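Local atomic coordinates of type IV pilus secretin PilQ family protein (Vibrio cholerae, PDB entry 6W6M), a protein that probably forms the outer-membrane channel through which the type IV pilus used in natural competence passes. Residues Ala269-Glu274 and Gly284-Asp289; Val321-Arg326 and Leu476-Ser481; Gly343-Asn348 and Ile357-Trp362; Ala393-Lys398 and Gly402-Leu407. One frame throughout, in Å; residues are numbered along the deposited sequence.

Contact 1: Ala269-Glu274 and Gly284-Asp289; sequences AMIGGE and GSISID
I286 meets I271 and G272 where helix 264-271 ends against the small three-stranded antiparallel sheet of a βαββα domain, the KH-like fold that recurs in the periplasmic rings of secretins. I286 gives up the most surface here, and one methyl group does its touching. Its chain runs out straight beyond CB (chi2 -176°), which carries CD1 across to the end of the helix. I271 receives this methyl with its short branch, CG2, which is anti to the backbone N and lies 3.9 Å from CD1 of I286, the two side chains crossing at about a right angle. The remainder of the I271 side chain leads away from the strand, and the residue also packs on I311 of helix 303-314. I286 in turn rests on I297 of the adjacent strand 294-299, so this small apolar cluster joins both helices to the sheet. G272 is the residue at which the chain abandons helical backbone angles. Because it has no side chain, the isoleucine methyl lies directly against its main chain, and the two backbones come close, with G272 CA 6.7 Å from I286 CA.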
loop_
_atom_site.group_PDB
_atom_site.type_symbol
_atom_site.label_atom_id
_atom_site.label_comp_id
_atom_site.label_asym_id
_atom_site.label_seq_id
_atom_site.Cartn_x
_atom_site.Cartn_y
_atom_site.Cartn_z
ATOM N N ALA A 269 30.079 -19.258 26.469
ATOM C CA ALA A 269 28.627 -19.247 26.328
ATOM C C ALA A 269 27.973 -20.226 27.293
ATOM O O ALA A 269 26.811 -20.051 27.670
ATOM C CB ALA A 269 28.229 -19.564 24.891
ATOM N N MET A 270 28.692 -21.272 27.686
ATOM C CA MET A 270 28.122 -22.206 28.650
ATOM C C MET A 270 28.238 -21.708 30.086
ATOM O O MET A 270 27.284 -21.842 30.857
ATOM C CB MET A 270 28.794 -23.570 28.519
ATOM C CG MET A 270 28.475 -24.510 29.648
ATOM S SD MET A 270 29.229 -26.119 29.420
ATOM C CE MET A 270 30.795 -25.650 28.700
ATOM N N ILE A 271 29.371 -21.111 30.459
ATOM C CA ILE A 271 29.571 -20.705 31.848
ATOM C C ILE A 271 28.764 -19.453 32.163
ATOM O O ILE A 271 28.109 -19.365 33.204
ATOM C CB ILE A 271 31.066 -20.498 32.139
ATOM C CG1 ILE A 271 31.763 -21.842 32.323
ATOM C CG2 ILE A 271 31.251 -19.639 33.354
ATOM C CD1 ILE A 271 31.171 -22.683 33.405
ATOM N N GLY A 272 28.793 -18.470 31.275
ATOM C CA GLY A 272 27.972 -17.292 31.461
ATOM C C GLY A 272 26.675 -17.398 30.691
ATOM O O GLY A 272 25.911 -18.347 30.881
ATOM N N GLY A 273 26.411 -16.436 29.817
ATOM C CA GLY A 273 25.300 -16.569 28.895
ATOM C C GLY A 273 24.140 -15.626 29.126
ATOM O O GLY A 273 24.302 -14.556 29.720
ATOM N N GLU A 274 22.962 -16.023 28.653
ATOM C CA GLU A 274 21.793 -15.158 28.709
ATOM C C GLU A 274 21.247 -15.068 30.129
ATOM O O GLU A 274 20.962 -16.085 30.768
ATOM C CB GLU A 274 20.705 -15.677 27.770
ATOM C CG GLU A 274 21.153 -15.874 26.334
ATOM C CD GLU A 274 20.006 -16.272 25.423
ATOM O OE1 GLU A 274 18.856 -16.335 25.909
ATOM O OE2 GLU A 274 20.251 -16.520 24.221
ATOM N N GLY A 284 30.231 -10.728 38.731
ATOM C CA GLY A 284 31.188 -10.677 37.608
ATOM C C GLY A 284 30.628 -11.489 36.453
ATOM O O GLY A 284 29.402 -11.719 36.432
ATOM N N SER A 285 31.495 -11.908 35.525
ATOM C CA SER A 285 31.572 -11.550 34.084
ATOM C C SER A 285 32.712 -12.327 33.415
ATOM O O SER A 285 33.809 -12.395 34.004
ATOM C CB SER A 285 31.743 -10.062 33.906
ATOM O OG SER A 285 32.982 -9.627 34.445
ATOM N N ILE A 286 32.450 -12.887 32.229
ATOM C CA ILE A 286 33.518 -13.506 31.387
ATOM C C ILE A 286 33.716 -12.642 30.137
ATOM O O ILE A 286 32.733 -12.027 29.683
ATOM C CB ILE A 286 33.149 -14.956 31.021
ATOM C CG1 ILE A 286 31.639 -15.194 31.111
ATOM C CG2 ILE A 286 33.927 -15.944 31.875
ATOM C CD1 ILE A 286 31.229 -16.623 30.852
ATOM N N SER A 287 34.943 -12.609 29.607
ATOM C CA SER A 287 35.185 -12.098 28.264
ATOM C C SER A 287 36.063 -13.076 27.500
ATOM O O SER A 287 36.799 -13.870 28.088
ATOM C CB SER A 287 35.866 -10.726 28.288
ATOM O OG SER A 287 35.035 -9.748 28.872
ATOM N N ILE A 288 35.996 -12.995 26.179
ATOM C CA ILE A 288 36.749 -13.884 25.303
ATOM C C ILE A 288 37.888 -13.113 24.659
ATOM O O ILE A 288 37.746 -11.945 24.281
ATOM C CB ILE A 288 35.836 -14.511 24.229
ATOM C CG1 ILE A 288 34.802 -15.418 24.876
ATOM C CG2 ILE A 288 36.643 -15.307 23.235
ATOM C CD1 ILE A 288 33.456 -14.771 25.022
ATOM N N ASP A 289 39.032 -13.778 24.523
ATOM C CA ASP A 289 40.152 -13.298 23.718
ATOM C C ASP A 289 40.409 -14.366 22.662
ATOM O O ASP A 289 40.971 -15.426 22.961
ATOM C CB ASP A 289 41.378 -13.046 24.575
ATOM C CG ASP A 289 42.538 -12.530 23.784
ATOM O OD1 ASP A 289 42.451 -11.410 23.240
ATOM O OD2 ASP A 289 43.548 -13.251 23.710
#

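Contact 2: Val321-Arg326 and Leu476-Ser481; sequences VQIEAR and LVLDLS
Face-to-face packing of two β-sheets, probably the outer wall and the inner gate of the double-walled secretin barrel, brings V321 and I323, at the start of the long strand 320-347, against L476 and L478, at the start of strand 475-493. No hydrogen bond passes between the two segments; they meet through apolar side chains, across an even gap that sets the CA atoms of V321 and L476 9.4 Å apart and those of I323 and L478 9.5 Å apart. The order of the pairs shows that both segments advance in the same general direction, though not parallel.

Each pair meets through single branches. V321 has CG1 anti to the backbone N (chi1 175°), and it is the other methyl, CG2, that comes up to CD1 of L476 at 4.2 Å. One step along, I323 offers the methylene of its longer branch, CG1 standing 4.3 Å from CD2 of L478. I470 of strand 456-471 touches both V321 and L476, while P468 of the same strand backs L478 and V564 of strand 549-568 flanks I323, so the core is continued by neighbours in each sheet.

The main chain of 321-326 is occupied with its own sheet. V321 and I323 bond to T428 and L426 of strand 404-429, whereas Q322 and E324 bond to K567 and T565 of strand 549-568. Two layers, each hydrogen-bonded within itself, with aliphatic branches meeting pair by pair between them, are consistent with the double-walled β-barrel typical of secretins.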
loop_
_atom_site.group_PDB
_atom_site.type_symbol
_atom_site.label_atom_id
_atom_site.label_comp_id
_atom_site.label_asym_id
_atom_site.label_seq_id
_atom_site.Cartn_x
_atom_site.Cartn_y
_atom_site.Cartn_z
ATOM N N VAL A 321 35.130 -40.802 14.323
ATOM C CA VAL A 321 34.359 -41.903 13.762
ATOM C C VAL A 321 34.424 -41.828 12.245
ATOM O O VAL A 321 34.472 -40.739 11.665
ATOM C CB VAL A 321 32.895 -41.875 14.247
ATOM C CG1 VAL A 321 32.089 -42.940 13.567
ATOM C CG2 VAL A 321 32.834 -42.065 15.728
ATOM N N GLN A 322 34.406 -42.995 11.614
ATOM C CA GLN A 322 34.392 -43.147 10.169
ATOM C C GLN A 322 33.105 -43.840 9.759
ATOM O O GLN A 322 32.824 -44.939 10.231
ATOM C CB GLN A 322 35.602 -43.958 9.725
ATOM C CG GLN A 322 35.698 -44.199 8.244
ATOM C CD GLN A 322 36.808 -45.159 7.905
ATOM O OE1 GLN A 322 37.748 -45.332 8.683
ATOM N NE2 GLN A 322 36.704 -45.800 6.749
ATOM N N ILE A 323 32.328 -43.209 8.884
ATOM C CA ILE A 323 31.016 -43.718 8.492
ATOM C C ILE A 323 31.003 -43.999 6.996
ATOM O O ILE A 323 31.483 -43.191 6.195
ATOM C CB ILE A 323 29.873 -42.751 8.879
ATOM C CG1 ILE A 323 29.762 -42.621 10.395
ATOM C CG2 ILE A 323 28.544 -43.237 8.349
ATOM C CD1 ILE A 323 30.398 -41.391 10.945
ATOM N N GLU A 324 30.506 -45.172 6.622
ATOM C CA GLU A 324 30.453 -45.550 5.219
ATOM C C GLU A 324 29.125 -46.165 4.802
ATOM O O GLU A 324 28.733 -47.217 5.287
ATOM C CB GLU A 324 31.587 -46.512 4.875
ATOM C CG GLU A 324 31.621 -46.882 3.405
ATOM C CD GLU A 324 32.773 -47.795 3.059
ATOM O OE1 GLU A 324 33.526 -48.171 3.979
ATOM O OE2 GLU A 324 32.922 -48.136 1.868
ATOM N N ALA A 325 28.449 -45.490 3.886
ATOM C CA ALA A 325 27.173 -45.945 3.352
ATOM C C ALA A 325 27.385 -46.718 2.058
ATOM O O ALA A 325 28.395 -46.570 1.379
ATOM C CB ALA A 325 26.224 -44.767 3.127
ATOM N N ARG A 326 26.418 -47.563 1.718
ATOM C CA ARG A 326 26.527 -48.368 0.507
ATOM C C ARG A 326 25.154 -48.587 -0.105
ATOM O O ARG A 326 24.286 -49.184 0.527
ATOM C CB ARG A 326 27.183 -49.711 0.804
ATOM C CG ARG A 326 27.796 -50.346 -0.391
ATOM C CD ARG A 326 28.148 -51.775 -0.128
ATOM N NE ARG A 326 28.987 -52.310 -1.191
ATOM C CZ ARG A 326 28.885 -53.542 -1.670
ATOM N NH1 ARG A 326 27.968 -54.366 -1.184
ATOM N NH2 ARG A 326 29.687 -53.947 -2.642
ATOM N N LEU A 476 27.271 -47.322 18.631
ATOM C CA LEU A 476 27.017 -46.008 18.064
ATOM C C LEU A 476 25.524 -45.785 17.881
ATOM O O LEU A 476 24.782 -46.706 17.535
ATOM C CB LEU A 476 27.700 -45.845 16.705
ATOM C CG LEU A 476 29.189 -45.579 16.502
ATOM C CD1 LEU A 476 29.613 -44.361 17.256
ATOM C CD2 LEU A 476 30.036 -46.768 16.862
ATOM N N VAL A 477 25.092 -44.550 18.098
ATOM C CA VAL A 477 23.755 -44.093 17.740
ATOM C C VAL A 477 23.946 -43.117 16.589
ATOM O O VAL A 477 24.635 -42.106 16.738
ATOM C CB VAL A 477 23.020 -43.433 18.911
ATOM C CG1 VAL A 477 21.700 -42.876 18.447
ATOM C CG2 VAL A 477 22.809 -44.409 20.032
ATOM N N LEU A 478 23.349 -43.407 15.438
ATOM C CA LEU A 478 23.541 -42.596 14.242
ATOM C C LEU A 478 22.242 -41.920 13.830
ATOM O O LEU A 478 21.216 -42.592 13.684
ATOM C CB LEU A 478 24.067 -43.449 13.090
ATOM C CG LEU A 478 25.454 -44.085 13.199
ATOM C CD1 LEU A 478 25.696 -44.987 12.027
ATOM C CD2 LEU A 478 26.542 -43.052 13.284
ATOM N N ASP A 479 22.297 -40.601 13.621
ATOM C CA ASP A 479 21.206 -39.859 12.930
ATOM C C ASP A 479 21.547 -39.707 11.444
ATOM O O ASP A 479 22.483 -38.955 11.131
ATOM C CB ASP A 479 20.982 -38.483 13.562
ATOM C CG ASP A 479 20.229 -38.530 14.880
ATOM O OD1 ASP A 479 19.547 -39.543 15.129
ATOM O OD2 ASP A 479 20.331 -37.551 15.645
ATOM N N LEU A 480 20.796 -40.384 10.570
ATOM C CA LEU A 480 21.272 -40.719 9.201
ATOM C C LEU A 480 20.351 -40.059 8.170
ATOM O O LEU A 480 19.124 -40.169 8.323
ATOM C CB LEU A 480 21.258 -42.242 9.036
ATOM C CG LEU A 480 22.226 -43.011 9.930
ATOM C CD1 LEU A 480 22.016 -44.509 9.783
ATOM C CD2 LEU A 480 23.665 -42.641 9.613
ATOM N N SER A 481 20.932 -39.410 7.158
ATOM C CA SER A 481 20.213 -39.132 5.886
ATOM C C SER A 481 21.071 -39.588 4.703
ATOM O O SER A 481 22.222 -39.142 4.609
ATOM C CB SER A 481 19.871 -37.671 5.775
ATOM O OG SER A 481 18.468 -37.487 5.698
#

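Contact 3: Gly343-Asn348 and Ile357-Trp362; sequences GVMSTN and IESNLW
M345 reaches from the far end of the long strand 320-347 to S359 and W362 on the short helix 357-362, forming a Met-aromatic contact between a β-strand tip and a short helix a little further along the chain. S359 and W362 stand three residues apart, about one helical turn, and therefore present themselves together to the methionine.

The methionine chain is straight as far as the sulfur and then bends at its last torsion (chi3 -78°), so that SD and CE serve different partners. SD lies toward the six-membered ring of the indole, 5.4 Å from its centroid and 67° off the ring normal. This is an oblique approach, with the long axes of the two side chains crossing at about a right angle. The nearest ring atom is CZ3 of W362, 4.2 Å from SD of M345. W362 has its CG anti to the backbone N (chi1 176°), which turns the six-membered ring toward the sulfur. The ring is further fixed by an edge-to-face contact with F372, while F377 of helix 374-377 packs on M345.

Next to these residues the helix also faces another subunit, where ND2 of N360 is hydrogen-bonded to the carbonyl of A393 of a neighbouring copy. Within the contact itself the serine hydroxyl has an apolar neighbour across the interface: OG of S359 is 3.5 Å from the methyl CE of M345.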
loop_
_atom_site.group_PDB
_atom_site.type_symbol
_atom_site.label_atom_id
_atom_site.label_comp_id
_atom_site.label_asym_id
_atom_site.label_seq_id
_atom_site.Cartn_x
_atom_site.Cartn_y
_atom_site.Cartn_z
ATOM N N GLY A 343 -3.145 -63.590 -45.851
ATOM C CA GLY A 343 -4.238 -63.177 -46.714
ATOM C C GLY A 343 -4.442 -64.123 -47.875
ATOM O O GLY A 343 -3.532 -64.859 -48.268
ATOM N N VAL A 344 -5.651 -64.098 -48.434
ATOM C CA VAL A 344 -6.016 -64.936 -49.566
ATOM C C VAL A 344 -6.793 -64.096 -50.570
ATOM O O VAL A 344 -7.337 -63.042 -50.245
ATOM C CB VAL A 344 -6.841 -66.166 -49.144
ATOM C CG1 VAL A 344 -7.302 -66.943 -50.354
ATOM C CG2 VAL A 344 -6.036 -67.052 -48.239
ATOM N N MET A 345 -6.828 -64.570 -51.811
ATOM C CA MET A 345 -7.536 -63.844 -52.864
ATOM C C MET A 345 -7.817 -64.809 -54.000
ATOM O O MET A 345 -6.877 -65.302 -54.623
ATOM C CB MET A 345 -6.695 -62.666 -53.342
ATOM C CG MET A 345 -7.341 -61.799 -54.373
ATOM S SD MET A 345 -6.302 -60.387 -54.767
ATOM C CE MET A 345 -6.605 -59.320 -53.373
ATOM N N SER A 346 -9.085 -65.088 -54.276
ATOM C CA SER A 346 -9.376 -66.095 -55.284
ATOM C C SER A 346 -10.631 -65.721 -56.053
ATOM O O SER A 346 -11.515 -65.034 -55.543
ATOM C CB SER A 346 -9.533 -67.475 -54.653
ATOM O OG SER A 346 -10.644 -67.502 -53.784
ATOM N N THR A 347 -10.707 -66.198 -57.290
ATOM C CA THR A 347 -11.865 -65.964 -58.142
ATOM C C THR A 347 -12.199 -67.256 -58.874
ATOM O O THR A 347 -11.354 -68.139 -59.018
ATOM C CB THR A 347 -11.626 -64.826 -59.143
ATOM O OG1 THR A 347 -10.502 -65.147 -59.963
ATOM C CG2 THR A 347 -11.338 -63.541 -58.422
ATOM N N ASN A 348 -13.445 -67.372 -59.312
ATOM C CA ASN A 348 -13.925 -68.602 -59.918
ATOM C C ASN A 348 -14.733 -68.390 -61.187
ATOM O O ASN A 348 -15.037 -69.366 -61.875
ATOM C CB ASN A 348 -14.777 -69.382 -58.906
ATOM C CG ASN A 348 -15.071 -70.789 -59.352
ATOM O OD1 ASN A 348 -14.271 -71.411 -60.052
ATOM N ND2 ASN A 348 -16.219 -71.312 -58.942
ATOM N N ILE A 357 -14.645 -56.147 -48.715
ATOM C CA ILE A 357 -15.529 -55.828 -49.825
ATOM C C ILE A 357 -14.803 -55.041 -50.910
ATOM O O ILE A 357 -15.023 -55.263 -52.101
ATOM C CB ILE A 357 -16.766 -55.070 -49.293
ATOM C CG1 ILE A 357 -17.614 -56.023 -48.455
ATOM C CG2 ILE A 357 -17.578 -54.470 -50.413
ATOM C CD1 ILE A 357 -18.989 -55.542 -48.206
ATOM N N GLU A 358 -13.907 -54.142 -50.514
ATOM C CA GLU A 358 -13.106 -53.421 -51.496
ATOM C C GLU A 358 -12.151 -54.359 -52.225
ATOM O O GLU A 358 -11.799 -54.127 -53.388
ATOM C CB GLU A 358 -12.345 -52.289 -50.812
ATOM C CG GLU A 358 -13.242 -51.188 -50.250
ATOM C CD GLU A 358 -13.916 -51.570 -48.941
ATOM O OE1 GLU A 358 -13.338 -52.368 -48.177
ATOM O OE2 GLU A 358 -15.029 -51.076 -48.675
ATOM N N SER A 359 -11.734 -55.437 -51.563
ATOM C CA SER A 359 -10.907 -56.435 -52.225
ATOM C C SER A 359 -11.668 -57.115 -53.353
ATOM O O SER A 359 -11.165 -57.215 -54.476
ATOM C CB SER A 359 -10.417 -57.460 -51.207
ATOM O OG SER A 359 -9.582 -58.434 -51.802
ATOM N N ASN A 360 -12.888 -57.579 -53.081
ATOM C CA ASN A 360 -13.674 -58.239 -54.117
ATOM C C ASN A 360 -14.068 -57.267 -55.220
ATOM O O ASN A 360 -14.225 -57.665 -56.377
ATOM C CB ASN A 360 -14.919 -58.883 -53.515
ATOM C CG ASN A 360 -14.601 -60.082 -52.664
ATOM O OD1 ASN A 360 -13.515 -60.641 -52.738
ATOM N ND2 ASN A 360 -15.558 -60.492 -51.854
ATOM N N LEU A 361 -14.260 -55.995 -54.885
ATOM C CA LEU A 361 -14.586 -55.031 -55.930
ATOM C C LEU A 361 -13.362 -54.694 -56.770
ATOM O O LEU A 361 -13.494 -54.230 -57.907
ATOM C CB LEU A 361 -15.190 -53.769 -55.321
ATOM C CG LEU A 361 -16.530 -53.938 -54.607
ATOM C CD1 LEU A 361 -17.002 -52.614 -54.056
ATOM C CD2 LEU A 361 -17.564 -54.516 -55.537
ATOM N N TRP A 362 -12.159 -54.902 -56.230
ATOM C CA TRP A 362 -10.960 -54.637 -57.020
ATOM C C TRP A 362 -10.661 -55.770 -57.991
ATOM O O TRP A 362 -10.283 -55.521 -59.138
ATOM C CB TRP A 362 -9.759 -54.404 -56.114
ATOM C CG TRP A 362 -8.487 -54.215 -56.872
ATOM C CD1 TRP A 362 -7.979 -53.041 -57.334
ATOM C CD2 TRP A 362 -7.558 -55.232 -57.255
ATOM N NE1 TRP A 362 -6.789 -53.261 -57.976
ATOM C CE2 TRP A 362 -6.509 -54.600 -57.944
ATOM C CE3 TRP A 362 -7.511 -56.616 -57.082
ATOM C CZ2 TRP A 362 -5.426 -55.303 -58.459
ATOM C CZ3 TRP A 362 -6.437 -57.310 -57.593
ATOM C CH2 TRP A 362 -5.409 -56.655 -58.273
#

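Contact 4: Ala393-Lys398 and Gly402-Leu407; sequences AFQVAK and GTLLDL
F394 and L407 bind each other through both backbone groups, F394 N to L407 O at 2.9 Å and L407 N to F394 O at 3.0 Å, in the β-hairpin made by strands 390-397 and 404-429. V396 and L405 repeat the reciprocal pair of hydrogen bonds two residues on, with V396 N 2.9 Å from L405 O. Nearer the turn, K398 N donates to T403 O at 3.1 Å in an almost straight bond (173° at the hydrogen). The strands are antiparallel to within a degree, their axes 4.8 Å apart, and the turn returns through G402, whose phi is positive.

Between the bonded pairs lie the non-hydrogen-bonded pairs Q395 with D406 and A397 with L404. Q395 and D406 point the same way side by side, with amide and carboxylate planes 66° apart, and no hydrogen bond joins the two groups. The other face carries F394, V396, L405 and L407, of which F394 and L405 lie on the surface, consistent with a wall that meets lipid.

The hairpin is not an isolated unit. L404 and D406 bond through their main chains to M345 and G343 of strand 320-347, and A393 to Q395 pair with a strand of a neighbouring subunit, so the sheet runs on from one copy to the next. On the face shared with Q395 and D406, the packing near the turn is completed by A397 CB, 4.3 Å from CD1 of L404.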
loop_
_atom_site.group_PDB
_atom_site.type_symbol
_atom_site.label_atom_id
_atom_site.label_comp_id
_atom_site.label_asym_id
_atom_site.label_seq_id
_atom_site.Cartn_x
_atom_site.Cartn_y
_atom_site.Cartn_z
ATOM N N ALA A 393 8.315 -64.644 -44.881
ATOM C CA ALA A 393 7.070 -64.705 -45.634
ATOM C C ALA A 393 7.023 -65.526 -46.914
ATOM O O ALA A 393 7.912 -65.427 -47.760
ATOM C CB ALA A 393 6.642 -63.283 -45.962
ATOM N N PHE A 394 5.988 -66.347 -47.041
ATOM C CA PHE A 394 5.823 -67.292 -48.133
ATOM C C PHE A 394 4.621 -66.901 -48.981
ATOM O O PHE A 394 3.672 -66.274 -48.503
ATOM C CB PHE A 394 5.639 -68.716 -47.614
ATOM C CG PHE A 394 6.693 -69.150 -46.638
ATOM C CD1 PHE A 394 6.441 -69.141 -45.277
ATOM C CD2 PHE A 394 7.931 -69.577 -47.077
ATOM C CE1 PHE A 394 7.402 -69.544 -44.380
ATOM C CE2 PHE A 394 8.894 -69.982 -46.182
ATOM C CZ PHE A 394 8.629 -69.965 -44.833
ATOM N N GLN A 395 4.656 -67.299 -50.250
ATOM C CA GLN A 395 3.649 -66.869 -51.207
ATOM C C GLN A 395 3.338 -67.990 -52.187
ATOM O O GLN A 395 4.172 -68.861 -52.430
ATOM C CB GLN A 395 4.116 -65.631 -51.968
ATOM C CG GLN A 395 3.046 -64.974 -52.786
ATOM C CD GLN A 395 3.582 -63.866 -53.642
ATOM O OE1 GLN A 395 4.624 -64.002 -54.267
ATOM N NE2 GLN A 395 2.877 -62.754 -53.671
ATOM N N VAL A 396 2.119 -67.979 -52.716
ATOM C CA VAL A 396 1.725 -68.816 -53.844
ATOM C C VAL A 396 0.849 -67.970 -54.753
ATOM O O VAL A 396 -0.294 -67.661 -54.400
ATOM C CB VAL A 396 0.975 -70.080 -53.404
ATOM C CG1 VAL A 396 0.338 -70.736 -54.598
ATOM C CG2 VAL A 396 1.915 -71.046 -52.736
ATOM N N ALA A 397 1.381 -67.582 -55.905
ATOM C CA ALA A 397 0.675 -66.697 -56.820
ATOM C C ALA A 397 0.611 -67.341 -58.190
ATOM O O ALA A 397 1.653 -67.595 -58.797
ATOM C CB ALA A 397 1.364 -65.333 -56.919
ATOM N N LYS A 398 -0.601 -67.594 -58.679
ATOM C CA LYS A 398 -0.803 -68.147 -60.011
ATOM C C LYS A 398 -1.024 -67.070 -61.059
ATOM O O LYS A 398 -0.287 -67.011 -62.046
ATOM C CB LYS A 398 -1.994 -69.111 -60.022
ATOM C CG LYS A 398 -1.946 -70.198 -58.972
ATOM C CD LYS A 398 -1.084 -71.365 -59.384
ATOM C CE LYS A 398 -1.215 -72.496 -58.372
ATOM N NZ LYS A 398 -0.248 -73.601 -58.612
ATOM N N GLY A 402 -6.003 -66.954 -61.098
ATOM C CA GLY A 402 -6.290 -65.829 -60.227
ATOM C C GLY A 402 -5.829 -66.001 -58.796
ATOM O O GLY A 402 -5.535 -64.999 -58.131
ATOM N N THR A 403 -5.734 -67.235 -58.306
ATOM C CA THR A 403 -5.483 -67.485 -56.895
ATOM C C THR A 403 -4.182 -66.840 -56.430
ATOM O O THR A 403 -3.173 -66.845 -57.135
ATOM C CB THR A 403 -5.442 -68.988 -56.637
ATOM O OG1 THR A 403 -6.709 -69.558 -56.986
ATOM C CG2 THR A 403 -5.139 -69.287 -55.179
ATOM N N LEU A 404 -4.217 -66.282 -55.220
ATOM C CA LEU A 404 -3.042 -65.740 -54.550
ATOM C C LEU A 404 -3.184 -66.011 -53.062
ATOM O O LEU A 404 -4.280 -65.884 -52.514
ATOM C CB LEU A 404 -2.897 -64.237 -54.809
ATOM C CG LEU A 404 -1.626 -63.533 -54.342
ATOM C CD1 LEU A 404 -1.275 -62.414 -55.289
ATOM C CD2 LEU A 404 -1.781 -62.971 -52.962
ATOM N N LEU A 405 -2.083 -66.392 -52.418
ATOM C CA LEU A 405 -2.125 -66.542 -50.970
ATOM C C LEU A 405 -0.772 -66.200 -50.362
ATOM O O LEU A 405 0.267 -66.634 -50.862
ATOM C CB LEU A 405 -2.564 -67.953 -50.569
ATOM C CG LEU A 405 -2.860 -68.314 -49.121
ATOM C CD1 LEU A 405 -3.966 -69.358 -49.035
ATOM C CD2 LEU A 405 -1.593 -68.818 -48.451
ATOM N N ASP A 406 -0.803 -65.426 -49.273
ATOM C CA ASP A 406 0.386 -64.926 -48.590
ATOM C C ASP A 406 0.349 -65.281 -47.110
ATOM O O ASP A 406 -0.712 -65.231 -46.480
ATOM C CB ASP A 406 0.486 -63.415 -48.714
ATOM C CG ASP A 406 0.833 -62.966 -50.099
ATOM O OD1 ASP A 406 0.604 -63.735 -51.048
ATOM O OD2 ASP A 406 1.351 -61.846 -50.240
ATOM N N LEU A 407 1.524 -65.581 -46.545
ATOM C CA LEU A 407 1.632 -65.900 -45.124
ATOM C C LEU A 407 2.964 -65.426 -44.563
ATOM O O LEU A 407 4.009 -65.893 -45.010
ATOM C CB LEU A 407 1.488 -67.404 -44.889
ATOM C CG LEU A 407 1.647 -67.922 -43.457
ATOM C CD1 LEU A 407 0.578 -67.364 -42.555
ATOM C CD2 LEU A 407 1.602 -69.429 -43.426
#

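Overall arrangement
The four contacts sample three levels of one very elongated chain. Contact 1 belongs to a small periplasmic-type domain, its centre 34 Å from that of contact 2 and its nearest atoms about 20 Å away. Strand 320-347 then carries the chain from contact 2 to contact 3, whose centres lie 76 Å apart. Contacts 3 and 4 are neighbours at the far level, 13 Å between centres, and share a sheet, on which the side chain of V344 packs against that of L405. The same two contacts also connect subunits, the helix of contact 3 in one copy meeting the hairpin of contact 4 in the next, as expected of a ring of fourteen chains enclosing a channel.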